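Side-chain contacts in trwC protein (Escherichia coli, PDB 1OMH), which acts as a conjugative relaxase that recognises and processes the origin-of-transfer DNA in bacterial conjugation, here as its N-terminal relaxase domain: residues Arg156-His161 with Ala279-Thr284; Ser233-Gln238 with Val263-Lys268; Arg246-Asn251 with Leu255-Ala260. All coordinates share one frame; numbering follows the deposited sequence.

Interaction 1: residues Arg156-His161 with Ala279-Thr284. With SO4 (sulfate ion), chain C; nucleotides of chain A.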
loop_
_atom_site.group_PDB
_atom_site.type_symbol
_atom_site.label_atom_id
_atom_site.label_comp_id
_atom_site.label_asym_id
_atom_site.label_seq_id
_atom_site.Cartn_x
_atom_site.Cartn_y
_atom_site.Cartn_z
ATOM N N ARG B 156 -11.221 -11.592 5.499
ATOM C CA ARG B 156 -12.046 -10.739 6.344
ATOM C C ARG B 156 -11.540 -10.479 7.760
ATOM O O ARG B 156 -12.328 -10.193 8.665
ATOM C CB ARG B 156 -13.489 -11.270 6.386
ATOM C CG ARG B 156 -14.195 -11.216 5.029
ATOM C CD ARG B 156 -14.051 -9.833 4.382
ATOM N NE ARG B 156 -14.754 -9.718 3.104
ATOM C CZ ARG B 156 -14.657 -8.669 2.289
ATOM N NH1 ARG B 156 -13.883 -7.643 2.617
ATOM N NH2 ARG B 156 -15.336 -8.641 1.148
ATOM N N ASP B 157 -10.229 -10.588 7.956
ATOM C CA ASP B 157 -9.631 -10.294 9.255
ATOM C C ASP B 157 -9.364 -8.793 9.276
ATOM O O ASP B 157 -9.276 -8.158 8.219
ATOM C CB ASP B 157 -8.275 -10.992 9.423
ATOM C CG ASP B 157 -8.398 -12.427 9.863
ATOM O OD1 ASP B 157 -9.153 -12.685 10.821
ATOM O OD2 ASP B 157 -7.719 -13.292 9.270
ATOM N N PRO B 158 -9.247 -8.199 10.474
ATOM C CA PRO B 158 -8.967 -6.759 10.527
ATOM C C PRO B 158 -7.607 -6.626 9.843
ATOM O O PRO B 158 -6.688 -7.387 10.152
ATOM C CB PRO B 158 -8.880 -6.474 12.027
ATOM C CG PRO B 158 -9.783 -7.520 12.628
ATOM C CD PRO B 158 -9.443 -8.755 11.825
ATOM N N GLN B 159 -7.484 -5.676 8.925
ATOM C CA GLN B 159 -6.244 -5.503 8.179
ATOM C C GLN B 159 -6.176 -4.090 7.619
ATOM O O GLN B 159 -6.616 -3.818 6.494
ATOM C CB GLN B 159 -6.195 -6.540 7.047
ATOM C CG GLN B 159 -4.930 -6.554 6.190
ATOM C CD GLN B 159 -3.667 -6.849 6.978
ATOM O OE1 GLN B 159 -3.710 -7.400 8.085
ATOM N NE2 GLN B 159 -2.527 -6.495 6.400
ATOM N N LEU B 160 -5.623 -3.187 8.418
ATOM C CA LEU B 160 -5.504 -1.784 8.029
ATOM C C LEU B 160 -4.395 -1.598 7.002
ATOM O O LEU B 160 -3.220 -1.807 7.298
ATOM C CB LEU B 160 -5.221 -0.933 9.272
ATOM C CG LEU B 160 -5.081 0.582 9.128
ATOM C CD1 LEU B 160 -6.360 1.183 8.546
ATOM C CD2 LEU B 160 -4.791 1.182 10.505
ATOM N N HIS B 161 -4.771 -1.209 5.791
ATOM C CA HIS B 161 -3.793 -0.997 4.741
ATOM C C HIS B 161 -4.289 0.031 3.744
ATOM O O HIS B 161 -5.499 0.228 3.573
ATOM C CB HIS B 161 -3.467 -2.310 4.013
ATOM C CG HIS B 161 -4.645 -2.957 3.347
ATOM N ND1 HIS B 161 -5.677 -3.537 4.056
ATOM C CD2 HIS B 161 -4.941 -3.147 2.038
ATOM C CE1 HIS B 161 -6.552 -4.055 3.215
ATOM N NE2 HIS B 161 -6.129 -3.833 1.982
ATOM N N ALA B 279 -18.713 -7.316 14.953
ATOM C CA ALA B 279 -19.209 -8.041 16.115
ATOM C C ALA B 279 -18.494 -9.389 16.223
ATOM O O ALA B 279 -18.209 -9.863 17.319
ATOM C CB ALA B 279 -20.722 -8.247 15.994
ATOM N N GLU B 280 -18.209 -10.002 15.078
ATOM C CA GLU B 280 -17.515 -11.283 15.055
ATOM C C GLU B 280 -16.093 -11.080 15.585
ATOM O O GLU B 280 -15.606 -11.845 16.422
ATOM C CB GLU B 280 -17.457 -11.836 13.620
ATOM C CG GLU B 280 -16.821 -13.222 13.513
ATOM C CD GLU B 280 -16.670 -13.719 12.074
ATOM O OE1 GLU B 280 -17.496 -13.363 11.208
ATOM O OE2 GLU B 280 -15.722 -14.490 11.814
ATOM N N TRP B 281 -15.432 -10.041 15.082
ATOM C CA TRP B 281 -14.072 -9.725 15.509
ATOM C C TRP B 281 -14.008 -9.575 17.023
ATOM O O TRP B 281 -13.151 -10.158 17.681
ATOM C CB TRP B 281 -13.585 -8.411 14.870
ATOM C CG TRP B 281 -13.348 -8.453 13.381
ATOM C CD1 TRP B 281 -13.184 -9.567 12.596
ATOM C CD2 TRP B 281 -13.178 -7.327 12.515
ATOM N NE1 TRP B 281 -12.924 -9.198 11.296
ATOM C CE2 TRP B 281 -12.912 -7.828 11.219
ATOM C CE3 TRP B 281 -13.222 -5.939 12.708
ATOM C CZ2 TRP B 281 -12.689 -6.988 10.123
ATOM C CZ3 TRP B 281 -13.002 -5.106 11.617
ATOM C CH2 TRP B 281 -12.739 -5.635 10.341
ATOM N N GLN B 282 -14.917 -8.779 17.577
ATOM C CA GLN B 282 -14.929 -8.560 19.018
ATOM C C GLN B 282 -15.113 -9.863 19.780
ATOM O O GLN B 282 -14.455 -10.101 20.796
ATOM C CB GLN B 282 -16.021 -7.553 19.388
ATOM C CG GLN B 282 -15.767 -6.185 18.761
ATOM C CD GLN B 282 -16.833 -5.163 19.093
ATOM O OE1 GLN B 282 -18.024 -5.406 18.898
ATOM N NE2 GLN B 282 -16.409 -4.004 19.587
ATOM N N ALA B 283 -16.003 -10.716 19.287
ATOM C CA ALA B 283 -16.237 -12.001 19.934
ATOM C C ALA B 283 -14.999 -12.882 19.763
ATOM O O ALA B 283 -14.609 -13.612 20.670
ATOM C CB ALA B 283 -17.470 -12.688 19.323
ATOM N N THR B 284 -14.373 -12.812 18.596
ATOM C CA THR B 284 -13.186 -13.622 18.348
ATOM C C THR B 284 -12.041 -13.184 19.254
ATOM O O THR B 284 -11.294 -14.014 19.760
ATOM C CB THR B 284 -12.746 -13.519 16.869
ATOM O OG1 THR B 284 -13.768 -14.079 16.041
ATOM C CG2 THR B 284 -11.443 -14.276 16.630
HETATM S S SO4 C . -7.198 -5.904 -1.014
HETATM O O1 SO4 C . -8.366 -5.012 -1.154
HETATM O O2 SO4 C . -7.417 -6.851 0.098
HETATM O O3 SO4 C . -5.999 -5.093 -0.731
HETATM O O4 SO4 C . -7.010 -6.655 -2.270
ATOM P P DT A 23 3.489 -11.229 10.857
ATOM O OP1 DT A 23 3.259 -10.508 12.133
ATOM O OP2 DT A 23 3.941 -12.640 10.883
ATOM O "O5'" DT A 23 2.191 -11.093 9.930
ATOM C "C5'" DT A 23 0.868 -11.487 10.393
ATOM C "C4'" DT A 23 -0.165 -10.499 9.888
ATOM O "O4'" DT A 23 0.318 -9.185 10.192
ATOM C "C3'" DT A 23 -0.531 -10.511 8.391
ATOM O "O3'" DT A 23 -1.960 -10.663 8.409
ATOM C "C2'" DT A 23 -0.672 -9.039 8.043
ATOM C "C1'" DT A 23 -0.001 -8.280 9.171
ATOM N N1 DT A 23 1.164 -7.406 8.943
ATOM C C2 DT A 23 1.099 -6.429 7.981
ATOM O O2 DT A 23 0.179 -6.339 7.187
ATOM N N3 DT A 23 2.155 -5.551 7.989
ATOM C C4 DT A 23 3.254 -5.573 8.832
ATOM O O4 DT A 23 4.104 -4.689 8.747
ATOM C C5 DT A 23 3.288 -6.676 9.769
ATOM C C7 DT A 23 4.447 -6.813 10.706
ATOM C C6 DT A 23 2.266 -7.531 9.763
ATOM P P DC A 24 -2.754 -11.563 7.338
ATOM O OP1 DC A 24 -4.131 -11.011 7.433
ATOM O OP2 DC A 24 -2.508 -12.994 7.652
ATOM O "O5'" DC A 24 -2.143 -11.242 5.900
ATOM C "C5'" DC A 24 -2.511 -10.083 5.135
ATOM C "C4'" DC A 24 -1.647 -10.023 3.896
ATOM O "O4'" DC A 24 -0.281 -10.228 4.310
ATOM C "C3'" DC A 24 -1.950 -11.113 2.859
ATOM O "O3'" DC A 24 -2.431 -10.363 1.723
ATOM C "C2'" DC A 24 -0.577 -11.486 2.320
ATOM C "C1'" DC A 24 0.416 -10.979 3.340
ATOM N N1 DC A 24 1.335 -11.914 4.006
ATOM C C2 DC A 24 2.434 -12.378 3.278
ATOM O O2 DC A 24 2.524 -12.072 2.086
ATOM N N3 DC A 24 3.365 -13.139 3.894
ATOM C C4 DC A 24 3.221 -13.451 5.183
ATOM N N4 DC A 24 4.179 -14.177 5.763
ATOM C C5 DC A 24 2.088 -13.027 5.940
ATOM C C6 DC A 24 1.172 -12.277 5.314
#

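Interaction 2: residues Ser233-Gln238 with Val263-Lys268. With nucleotides of chain A.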
loop_
_atom_site.group_PDB
_atom_site.type_symbol
_atom_site.label_atom_id
_atom_site.label_comp_id
_atom_site.label_asym_id
_atom_site.label_seq_id
_atom_site.Cartn_x
_atom_site.Cartn_y
_atom_site.Cartn_z
ATOM N N SER B 233 -4.856 -13.818 11.688
ATOM C CA SER B 233 -4.013 -13.814 10.489
ATOM C C SER B 233 -4.264 -15.066 9.656
ATOM O O SER B 233 -3.365 -15.876 9.442
ATOM C CB SER B 233 -2.529 -13.748 10.871
ATOM O OG SER B 233 -2.233 -12.549 11.573
ATOM N N LYS B 234 -5.494 -15.208 9.180
ATOM C CA LYS B 234 -5.892 -16.358 8.376
ATOM C C LYS B 234 -5.090 -16.507 7.090
ATOM O O LYS B 234 -4.740 -17.620 6.715
ATOM C CB LYS B 234 -7.390 -16.272 8.054
ATOM C CG LYS B 234 -8.292 -16.460 9.280
ATOM C CD LYS B 234 -9.766 -16.276 8.915
ATOM C CE LYS B 234 -10.668 -16.460 10.126
ATOM N NZ LYS B 234 -12.112 -16.272 9.769
ATOM N N ARG B 235 -4.810 -15.399 6.406
ATOM C CA ARG B 235 -4.030 -15.473 5.172
ATOM C C ARG B 235 -2.631 -16.024 5.447
ATOM O O ARG B 235 -2.116 -16.833 4.677
ATOM C CB ARG B 235 -3.961 -14.101 4.493
ATOM C CG ARG B 235 -5.287 -13.675 3.861
ATOM C CD ARG B 235 -5.602 -14.509 2.614
ATOM N NE ARG B 235 -4.611 -14.266 1.571
ATOM C CZ ARG B 235 -3.914 -15.218 0.956
ATOM N NH1 ARG B 235 -4.099 -16.493 1.274
ATOM N NH2 ARG B 235 -3.021 -14.888 0.032
ATOM N N THR B 236 -2.022 -15.611 6.556
ATOM C CA THR B 236 -0.692 -16.104 6.904
ATOM C C THR B 236 -0.757 -17.612 7.116
ATOM O O THR B 236 0.153 -18.343 6.723
ATOM C CB THR B 236 -0.164 -15.458 8.203
ATOM O OG1 THR B 236 -0.016 -14.048 8.005
ATOM C CG2 THR B 236 1.175 -16.065 8.596
ATOM N N GLU B 237 -1.841 -18.067 7.738
ATOM C CA GLU B 237 -2.036 -19.489 8.011
ATOM C C GLU B 237 -2.168 -20.273 6.706
ATOM O O GLU B 237 -1.620 -21.363 6.580
ATOM C CB GLU B 237 -3.290 -19.701 8.866
ATOM C CG GLU B 237 -3.391 -21.083 9.500
ATOM C CD GLU B 237 -4.733 -21.313 10.183
ATOM O OE1 GLU B 237 -5.280 -20.354 10.771
ATOM O OE2 GLU B 237 -5.237 -22.458 10.142
ATOM N N GLN B 238 -2.898 -19.714 5.745
ATOM C CA GLN B 238 -3.084 -20.369 4.453
ATOM C C GLN B 238 -1.751 -20.457 3.708
ATOM O O GLN B 238 -1.439 -21.467 3.072
ATOM C CB GLN B 238 -4.129 -19.608 3.623
ATOM C CG GLN B 238 -5.554 -19.763 4.172
ATOM C CD GLN B 238 -6.579 -18.871 3.475
ATOM O OE1 GLN B 238 -7.779 -19.162 3.478
ATOM N NE2 GLN B 238 -6.113 -17.776 2.887
ATOM N N VAL B 263 -0.638 -16.253 -4.068
ATOM C CA VAL B 263 -1.715 -16.007 -5.012
ATOM C C VAL B 263 -2.719 -17.143 -5.127
ATOM O O VAL B 263 -3.929 -16.911 -5.093
ATOM C CB VAL B 263 -1.151 -15.682 -6.418
ATOM C CG1 VAL B 263 -2.291 -15.406 -7.397
ATOM C CG2 VAL B 263 -0.239 -14.457 -6.332
ATOM N N LEU B 264 -2.225 -18.370 -5.237
ATOM C CA LEU B 264 -3.101 -19.528 -5.389
ATOM C C LEU B 264 -3.918 -19.906 -4.158
ATOM O O LEU B 264 -4.857 -20.690 -4.263
ATOM C CB LEU B 264 -2.288 -20.739 -5.865
ATOM C CG LEU B 264 -1.701 -20.601 -7.274
ATOM C CD1 LEU B 264 -0.908 -21.853 -7.637
ATOM C CD2 LEU B 264 -2.832 -20.375 -8.272
ATOM N N SER B 265 -3.571 -19.359 -2.997
ATOM C CA SER B 265 -4.316 -19.667 -1.780
ATOM C C SER B 265 -5.221 -18.495 -1.422
ATOM O O SER B 265 -5.968 -18.544 -0.446
ATOM C CB SER B 265 -3.356 -19.943 -0.618
ATOM O OG SER B 265 -2.667 -18.761 -0.221
ATOM N N ARG B 266 -5.161 -17.451 -2.241
ATOM C CA ARG B 266 -5.910 -16.222 -2.009
ATOM C C ARG B 266 -7.340 -16.181 -2.531
ATOM O O ARG B 266 -7.587 -16.377 -3.720
ATOM C CB ARG B 266 -5.124 -15.050 -2.595
ATOM C CG ARG B 266 -5.604 -13.680 -2.164
ATOM C CD ARG B 266 -4.480 -12.668 -2.323
ATOM N NE ARG B 266 -4.147 -12.412 -3.719
ATOM C CZ ARG B 266 -2.963 -11.972 -4.134
ATOM N NH1 ARG B 266 -1.991 -11.747 -3.260
ATOM N NH2 ARG B 266 -2.755 -11.746 -5.421
ATOM N N ALA B 267 -8.277 -15.905 -1.629
ATOM C CA ALA B 267 -9.686 -15.811 -1.990
ATOM C C ALA B 267 -9.968 -14.432 -2.578
ATOM O O ALA B 267 -9.298 -13.456 -2.248
ATOM C CB ALA B 267 -10.562 -16.042 -0.759
ATOM N N LYS B 268 -10.958 -14.358 -3.460
ATOM C CA LYS B 268 -11.333 -13.093 -4.078
ATOM C C LYS B 268 -12.196 -12.297 -3.107
ATOM O O LYS B 268 -12.969 -12.872 -2.339
ATOM C CB LYS B 268 -12.124 -13.345 -5.367
ATOM C CG LYS B 268 -11.309 -13.940 -6.507
ATOM C CD LYS B 268 -12.195 -14.453 -7.646
ATOM C CE LYS B 268 -13.144 -13.387 -8.184
ATOM N NZ LYS B 268 -14.249 -13.064 -7.230
ATOM P P DC A 24 -2.754 -11.563 7.338
ATOM O OP1 DC A 24 -4.131 -11.011 7.433
ATOM O OP2 DC A 24 -2.508 -12.994 7.652
ATOM O "O5'" DC A 24 -2.143 -11.242 5.900
ATOM C "C5'" DC A 24 -2.511 -10.083 5.135
ATOM C "C4'" DC A 24 -1.647 -10.023 3.896
ATOM O "O4'" DC A 24 -0.281 -10.228 4.310
ATOM C "C3'" DC A 24 -1.950 -11.113 2.859
ATOM O "O3'" DC A 24 -2.431 -10.363 1.723
ATOM C "C2'" DC A 24 -0.577 -11.486 2.320
ATOM C "C1'" DC A 24 0.416 -10.979 3.340
ATOM N N1 DC A 24 1.335 -11.914 4.006
ATOM C C2 DC A 24 2.434 -12.378 3.278
ATOM O O2 DC A 24 2.524 -12.072 2.086
ATOM N N3 DC A 24 3.365 -13.139 3.894
ATOM C C4 DC A 24 3.221 -13.451 5.183
ATOM N N4 DC A 24 4.179 -14.177 5.763
ATOM C C5 DC A 24 2.088 -13.027 5.940
ATOM C C6 DC A 24 1.172 -12.277 5.314
ATOM P P DT A 25 -3.016 -11.101 0.411
ATOM O OP1 DT A 25 -4.377 -11.576 0.766
ATOM O OP2 DT A 25 -2.035 -12.058 -0.160
ATOM O "O5'" DT A 25 -3.141 -9.899 -0.628
ATOM C "C5'" DT A 25 -3.776 -8.671 -0.257
ATOM C "C4'" DT A 25 -3.280 -7.533 -1.121
ATOM O "O4'" DT A 25 -1.889 -7.276 -0.836
ATOM C "C3'" DT A 25 -3.319 -7.858 -2.609
ATOM O "O3'" DT A 25 -4.561 -7.402 -3.139
ATOM C "C2'" DT A 25 -2.187 -7.030 -3.185
ATOM C "C1'" DT A 25 -1.221 -6.855 -2.020
ATOM N N1 DT A 25 0.057 -7.593 -2.127
ATOM C C2 DT A 25 1.056 -7.047 -2.910
ATOM O O2 DT A 25 0.924 -6.009 -3.543
ATOM N N3 DT A 25 2.226 -7.769 -2.929
ATOM C C4 DT A 25 2.488 -8.954 -2.270
ATOM O O4 DT A 25 3.592 -9.485 -2.382
ATOM C C5 DT A 25 1.392 -9.476 -1.480
ATOM C C7 DT A 25 1.579 -10.756 -0.728
ATOM C C6 DT A 25 0.249 -8.780 -1.453
ATOM P P DT A 23 3.489 -11.229 10.857
ATOM O OP1 DT A 23 3.259 -10.508 12.133
ATOM O OP2 DT A 23 3.941 -12.640 10.883
ATOM O "O5'" DT A 23 2.191 -11.093 9.930
ATOM C "C5'" DT A 23 0.868 -11.487 10.393
ATOM C "C4'" DT A 23 -0.165 -10.499 9.888
ATOM O "O4'" DT A 23 0.318 -9.185 10.192
ATOM C "C3'" DT A 23 -0.531 -10.511 8.391
ATOM O "O3'" DT A 23 -1.960 -10.663 8.409
ATOM C "C2'" DT A 23 -0.672 -9.039 8.043
ATOM C "C1'" DT A 23 -0.001 -8.280 9.171
ATOM N N1 DT A 23 1.164 -7.406 8.943
ATOM C C2 DT A 23 1.099 -6.429 7.981
ATOM O O2 DT A 23 0.179 -6.339 7.187
ATOM N N3 DT A 23 2.155 -5.551 7.989
ATOM C C4 DT A 23 3.254 -5.573 8.832
ATOM O O4 DT A 23 4.104 -4.689 8.747
ATOM C C5 DT A 23 3.288 -6.676 9.769
ATOM C C7 DT A 23 4.447 -6.813 10.706
ATOM C C6 DT A 23 2.266 -7.531 9.763
#

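Interaction 3: residues Arg246-Asn251 with Leu255-Ala260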
loop_
_atom_site.group_PDB
_atom_site.type_symbol
_atom_site.label_atom_id
_atom_site.label_comp_id
_atom_site.label_asym_id
_atom_site.label_seq_id
_atom_site.Cartn_x
_atom_site.Cartn_y
_atom_site.Cartn_z
ATOM N N ARG B 246 3.475 -28.521 0.145
ATOM C CA ARG B 246 4.495 -28.700 -0.890
ATOM C C ARG B 246 5.808 -29.207 -0.299
ATOM O O ARG B 246 6.749 -29.500 -1.033
ATOM C CB ARG B 246 4.761 -27.371 -1.600
ATOM C CG ARG B 246 3.735 -26.944 -2.634
ATOM C CD ARG B 246 4.003 -27.613 -3.973
ATOM N NE ARG B 246 3.884 -26.683 -5.094
ATOM C CZ ARG B 246 2.804 -25.948 -5.347
ATOM N NH1 ARG B 246 2.777 -25.126 -6.391
ATOM N NH2 ARG B 246 1.749 -26.031 -4.551
ATOM N N GLY B 247 5.873 -29.295 1.025
ATOM C CA GLY B 247 7.087 -29.749 1.679
ATOM C C GLY B 247 8.221 -28.758 1.480
ATOM O O GLY B 247 9.393 -29.141 1.424
ATOM N N LEU B 248 7.871 -27.479 1.382
ATOM C CA LEU B 248 8.851 -26.419 1.176
ATOM C C LEU B 248 9.272 -25.724 2.464
ATOM O O LEU B 248 8.483 -25.578 3.397
ATOM C CB LEU B 248 8.284 -25.378 0.204
ATOM C CG LEU B 248 8.457 -25.564 -1.308
ATOM C CD1 LEU B 248 8.505 -27.032 -1.682
ATOM C CD2 LEU B 248 7.318 -24.846 -2.020
ATOM N N ASP B 249 10.533 -25.306 2.509
ATOM C CA ASP B 249 11.069 -24.594 3.659
ATOM C C ASP B 249 10.886 -23.119 3.342
ATOM O O ASP B 249 11.491 -22.596 2.405
ATOM C CB ASP B 249 12.556 -24.924 3.850
ATOM C CG ASP B 249 13.186 -24.167 5.013
ATOM O OD1 ASP B 249 14.315 -24.532 5.408
ATOM O OD2 ASP B 249 12.568 -23.210 5.528
ATOM N N PRO B 250 10.034 -22.429 4.113
ATOM C CA PRO B 250 9.765 -21.003 3.910
ATOM C C PRO B 250 11.004 -20.109 3.916
ATOM O O PRO B 250 10.987 -19.014 3.356
ATOM C CB PRO B 250 8.797 -20.671 5.045
ATOM C CG PRO B 250 9.150 -21.669 6.106
ATOM C CD PRO B 250 9.333 -22.929 5.307
ATOM N N ASN B 251 12.079 -20.584 4.536
ATOM C CA ASN B 251 13.309 -19.807 4.613
ATOM C C ASN B 251 14.076 -19.713 3.298
ATOM O O ASN B 251 14.892 -18.808 3.124
ATOM C CB ASN B 251 14.236 -20.381 5.689
ATOM C CG ASN B 251 13.619 -20.338 7.072
ATOM O OD1 ASN B 251 12.783 -19.483 7.365
ATOM N ND2 ASN B 251 14.044 -21.251 7.937
ATOM N N LEU B 255 11.180 -17.326 -5.697
ATOM C CA LEU B 255 10.162 -16.312 -5.919
ATOM C C LEU B 255 8.909 -16.937 -6.497
ATOM O O LEU B 255 7.794 -16.619 -6.085
ATOM C CB LEU B 255 10.674 -15.243 -6.882
ATOM C CG LEU B 255 9.640 -14.190 -7.274
ATOM C CD1 LEU B 255 9.153 -13.470 -6.025
ATOM C CD2 LEU B 255 10.254 -13.209 -8.261
ATOM N N GLU B 256 9.103 -17.826 -7.462
ATOM C CA GLU B 256 7.998 -18.504 -8.114
ATOM C C GLU B 256 7.143 -19.250 -7.101
ATOM O O GLU B 256 5.916 -19.172 -7.136
ATOM C CB GLU B 256 8.535 -19.467 -9.176
ATOM C CG GLU B 256 7.488 -20.383 -9.779
ATOM C CD GLU B 256 7.973 -21.063 -11.043
ATOM O OE1 GLU B 256 7.898 -20.435 -12.121
ATOM O OE2 GLU B 256 8.438 -22.219 -10.958
ATOM N N GLN B 257 7.795 -19.954 -6.184
ATOM C CA GLN B 257 7.090 -20.716 -5.157
ATOM C C GLN B 257 6.355 -19.797 -4.190
ATOM O O GLN B 257 5.223 -20.079 -3.788
ATOM C CB GLN B 257 8.083 -21.602 -4.395
ATOM C CG GLN B 257 8.856 -22.549 -5.314
ATOM C CD GLN B 257 9.981 -23.287 -4.605
ATOM O OE1 GLN B 257 10.704 -22.711 -3.782
ATOM N NE2 GLN B 257 10.152 -24.567 -4.935
ATOM N N LYS B 258 7.001 -18.693 -3.820
ATOM C CA LYS B 258 6.409 -17.740 -2.898
ATOM C C LYS B 258 5.154 -17.120 -3.503
ATOM O O LYS B 258 4.105 -17.044 -2.844
ATOM C CB LYS B 258 7.428 -16.642 -2.547
ATOM C CG LYS B 258 6.891 -15.578 -1.605
ATOM C CD LYS B 258 7.943 -14.512 -1.277
ATOM C CE LYS B 258 9.069 -15.072 -0.424
ATOM N N GLN B 259 5.255 -16.683 -4.755
ATOM C CA GLN B 259 4.125 -16.072 -5.440
ATOM C C GLN B 259 2.973 -17.061 -5.606
ATOM O O GLN B 259 1.807 -16.688 -5.480
ATOM C CB GLN B 259 4.548 -15.544 -6.819
ATOM C CG GLN B 259 5.653 -14.495 -6.781
ATOM C CD GLN B 259 5.971 -13.913 -8.157
ATOM O OE1 GLN B 259 6.151 -14.648 -9.132
ATOM N NE2 GLN B 259 6.053 -12.585 -8.234
ATOM N N ALA B 260 3.298 -18.316 -5.900
ATOM C CA ALA B 260 2.270 -19.340 -6.071
ATOM C C ALA B 260 1.547 -19.580 -4.742
ATOM O O ALA B 260 0.325 -19.709 -4.702
ATOM C CB ALA B 260 2.901 -20.644 -6.574
#

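Interaction 1: residues Arg156-His161 with Ala279-Thr284
Trp281 NE1 donates to the backbone O of Arg156 over 2.9 Å; the acceptor lies in the indole plane, and the donor in turn lies in the carbonyl plane. With CG anti to the carbonyl carbon (chi1 -69°), the indole leaves helix 274-287 toward the start of strand 158-167 and ties down the backbone just before it. Pro158 covers one indole face: its CG sits 3.5 Å from the centroid of the five-membered ring, a CH-pi contact almost along the ring normal, while CD leans toward NE1. Leu96 and Leu99 of helix 92-99 also pack on this proline. The C-terminal helix is thus joined to the central strand of the five-stranded antiparallel sheet, which carries His161 and His163, the histidine pair of the HUH motif; with His150 of strand 145-152 they bind zinc or copper in other crystals of this protein. In this metal-free model His161 ND1 donates to Gln159 O at 2.6 Å, which fixes the rotation of the imidazole, and NE2 donates to O3 of a sulfate, probably from the crystallisation liquor, which His163 and Arg154 also hold. Gln159 touches the DNA: NE2 donates to O2 of DT23 of chain A at 2.8 Å, while OE1 is held by Lys92.

Interaction 2: residues Ser233-Gln238 with Val263-Lys268
Arg235 and Arg266 meet with guanidinium planes nearly perpendicular, 85° apart, between the N-terminal turn of helix 234-246 and the loop that leaves helix 255-264, a helical hairpin, probably part of the fingers of the relaxase hand, that holds the DNA backbone. CB of Arg266 lies over one face of the Arg235 guanidinium, 3.4 Å from NH2, while the edge of that group is spent on bonds. NE donates to OP1 of DT25 of chain A at 2.8 Å and NH2 to OP2, as well as to the backbone O of Lys262; NH1 gives a nearly straight bond to Ser265 OG, a hydroxyl also hydrogen-bonded to the backbone O of Ala261. Bends at chi2 (-71°) and chi3 (-65°) curl the chain so that the guanidinium reaches both phosphate and loop. Arg266 adds a second charge to the same phosphate, NH1 to OP2 at 3.1 Å, so the two arginines are gathered round one anion. A leucine in place of Arg235 would probably cost the DT25 phosphate two of its bonds and leave Ser265 OG and Lys262 O without this donor. The next residue, Thr236, holds the preceding phosphate: OP2 of DC24 of chain A accepts from Thr236 N at 2.9 Å and from Thr236 OG1 at 2.7 Å.

Interaction 3: residues Arg246-Asn251 with Leu255-Ala260
Leu248 lays a methyl on the amide carbon of Gln257 with its second torsion (chi2 30°) far from a staggered position, a strained conformation for a leucine. That methyl, CD2, comes up to the side-chain amide, 4.0 Å from Gln257 CD, and touches CB of the same residue at 4.1 Å. CG of Leu248 adds a contact with Gln257 NE2, and CD2 sits across the glutamine, which passes it at a slant. These are ordinary van der Waals distances, over a small area. Gln257 keeps CG anti to the carbonyl carbon (chi1 -57°) and is extended beyond it; OE1 accepts from the backbone N of Ser254, just ahead of helix 255-264. The amide is therefore tethered to its own helix start while its carbon atoms serve the leucine. The contact closes a helical hairpin across the loop between helices 234-246 and 255-264: the first ends in a Schellman motif, with Gly247 at positive phi and Leu248 N bonded to Tyr243 O, and the chain then turns back toward the second. On the way, Asp249 OD2 accepts from Asn251 N at 2.8 Å, an Asx turn that shapes the loop; the donor approaches from above the carboxylate plane. At the other margin Arg246 NH1 only brushes the methyl of Ala260, 4.5 Å from CB. Tyr243 of helix 234-246 packs against Pro250 and Lys258, and the latter also lies on a phosphate of the bound DNA.

In the fold
Interaction 1 is the buried one, an indole and a proline joining the C-terminal helix to the central sheet; interaction 2 is partly buried and built of charge around DNA phosphates; interaction 3 lies at the surface and relies on weak van der Waals touch. Interactions 2 and 3 share helix 255-264 and bracket the helical hairpin from its DNA-clasping end to its turn, their centres about 14 Å apart. Interactions 1 and 2 touch: Asp157 OD2 accepts from Lys234 N at the start of helix 234-246, probably tying that helix to the loop that leads into the metal-site strand. Interaction 3 is nested in the loop closed by interaction 2, itself nested within interaction 1.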